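Local coordinates for regulatory protein (Bacillus megaterium, PDB 4UA2) that probably represses the mercury resistance operon as a DNA-bound dimer and switches to activating its transcription when it binds a mercuric ion, at residues H50-M55 and N63-L68. Sequence-based numbering, arbitrary orientation.
Sequences HFIKRM and NEIDKL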
# COMPACT_ATOMS: atom_id res chain seq x y z
N HIS A 50 8.44 11.63 9.23
CA HIS A 50 7.28 11.52 8.36
C HIS A 50 7.59 10.59 7.19
O HIS A 50 6.74 9.78 6.79
CB HIS A 50 6.86 12.89 7.83
CG HIS A 50 5.81 12.83 6.77
ND1 HIS A 50 4.61 12.19 6.94
CD2 HIS A 50 5.79 13.34 5.51
CE1 HIS A 50 3.89 12.30 5.83
NE2 HIS A 50 4.59 12.99 4.95
N PHE A 51 8.80 10.71 6.65
CA PHE A 51 9.25 9.84 5.57
C PHE A 51 9.20 8.38 6.01
O PHE A 51 8.56 7.57 5.35
CB PHE A 51 10.67 10.22 5.14
CG PHE A 51 11.24 9.32 4.08
CD1 PHE A 51 10.91 9.50 2.75
CD2 PHE A 51 12.11 8.29 4.42
CE1 PHE A 51 11.44 8.68 1.77
CE2 PHE A 51 12.64 7.46 3.45
CZ PHE A 51 12.30 7.66 2.12
N ILE A 52 9.86 8.07 7.12
CA ILE A 52 9.88 6.71 7.65
C ILE A 52 8.47 6.16 7.87
O ILE A 52 8.15 5.04 7.44
CB ILE A 52 10.64 6.65 8.99
CG1 ILE A 52 12.07 7.15 8.82
CG2 ILE A 52 10.64 5.23 9.54
CD1 ILE A 52 12.81 7.35 10.12
N LYS A 53 7.63 6.96 8.51
CA LYS A 53 6.25 6.57 8.81
C LYS A 53 5.45 6.24 7.55
O LYS A 53 4.88 5.16 7.44
CB LYS A 53 5.55 7.68 9.60
CG LYS A 53 4.09 7.40 9.89
CD LYS A 53 3.43 8.57 10.59
CE LYS A 53 1.95 8.32 10.83
NZ LYS A 53 1.30 9.47 11.52
N ARG A 54 5.42 7.18 6.61
CA ARG A 54 4.64 7.00 5.39
C ARG A 54 5.17 5.85 4.54
O ARG A 54 4.39 5.05 3.99
CB ARG A 54 4.62 8.29 4.57
CG ARG A 54 3.71 8.24 3.35
CD ARG A 54 2.31 7.80 3.72
NE ARG A 54 1.40 7.84 2.58
CZ ARG A 54 0.15 7.36 2.60
NH1 ARG A 54 -0.33 6.81 3.70
NH2 ARG A 54 -0.60 7.45 1.51
N MSE A 55 6.49 5.76 4.42
CA MSE A 55 7.12 4.66 3.70
C MSE A 55 6.73 3.32 4.31
O MSE A 55 6.45 2.36 3.59
CB MSE A 55 8.65 4.80 3.72
CG MSE A 55 9.18 5.90 2.81
SE MSE A 55 8.91 5.51 0.93
CE MSE A 55 10.22 4.08 0.73
N ASN A 63 14.21 -1.99 7.06
CA ASN A 63 15.52 -2.22 6.47
C ASN A 63 15.69 -1.46 5.16
O ASN A 63 16.72 -0.83 4.92
CB ASN A 63 15.76 -3.71 6.24
CG ASN A 63 15.94 -4.48 7.54
OD1 ASN A 63 16.33 -3.91 8.56
ND2 ASN A 63 15.67 -5.78 7.50
N GLU A 64 14.67 -1.54 4.30
CA GLU A 64 14.68 -0.84 3.03
C GLU A 64 14.73 0.67 3.24
O GLU A 64 15.50 1.38 2.58
CB GLU A 64 13.46 -1.22 2.20
CG GLU A 64 13.39 -2.70 1.85
CD GLU A 64 12.05 -3.11 1.26
OE1 GLU A 64 11.08 -2.33 1.40
OE2 GLU A 64 11.97 -4.20 0.66
N ILE A 65 13.91 1.15 4.17
CA ILE A 65 13.88 2.56 4.53
C ILE A 65 15.25 3.01 5.02
O ILE A 65 15.72 4.10 4.67
CB ILE A 65 12.83 2.85 5.62
CG1 ILE A 65 11.43 2.46 5.13
CG2 ILE A 65 12.86 4.32 6.03
CD1 ILE A 65 10.35 2.60 6.18
N ASP A 66 15.90 2.17 5.81
CA ASP A 66 17.24 2.45 6.30
C ASP A 66 18.24 2.54 5.15
O ASP A 66 19.10 3.43 5.13
CB ASP A 66 17.69 1.39 7.30
CG ASP A 66 19.07 1.67 7.88
OD1 ASP A 66 19.15 2.36 8.91
OD2 ASP A 66 20.07 1.19 7.30
N LYS A 67 18.12 1.62 4.20
CA LYS A 67 18.98 1.61 3.03
C LYS A 67 18.83 2.89 2.22
O LYS A 67 19.81 3.44 1.70
CB LYS A 67 18.69 0.39 2.15
CG LYS A 67 19.60 0.28 0.94
CD LYS A 67 19.32 -0.98 0.14
CE LYS A 67 20.35 -1.18 -0.96
NZ LYS A 67 21.72 -1.38 -0.41
N LEU A 68 17.59 3.37 2.11
CA LEU A 68 17.32 4.62 1.40
C LEU A 68 17.86 5.83 2.16
O LEU A 68 18.42 6.75 1.56
CB LEU A 68 15.82 4.78 1.15
CG LEU A 68 15.21 3.77 0.19
CD1 LEU A 68 13.73 4.05 -0.01
CD2 LEU A 68 15.95 3.79 -1.14
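Ile65 reaches from helix 62-72 into the flank of helix 43-57, against Phe51, Ile52 and Met55. Its CB points toward segment 50-55 and branches there. CG2, anti to the backbone N, lies 4.1 Å from Ile52 CG1 and takes an oblique position beside the Phe51 ring, 4.1 Å from CE2. The other branch starts at CG1, 3.9 Å from Met55 CB, and runs out extended (chi2 175°) to CD1, which lies 3.7 Å from Met55 CB and 3.5 Å from the Ile52 carbonyl O. The side chains of Ile52 and Ile65 cross at about a right angle. Both helices belong to the MerR-type helix-turn-helix DNA-binding domain; segments 50-55 and 63-68 run roughly antiparallel, 142° between their directions, and their axes come within 10.3 Å. One turn beyond Ile65, Leu68 brings CD1 to the edge of the Phe51 ring and to 3.6 Å from Met55 CE. Met55 CG lies over the centre of one Phe51 face; beyond it the selenomethionine chain bends at chi2 and chi3, which brings CE to Leu68 CD1. Ile103, Met106 and Leu110 of the second subunit pack on Met55, Phe51 and Leu68 respectively, and Phe85 of helix 82-112 in the same chain also touches Leu68.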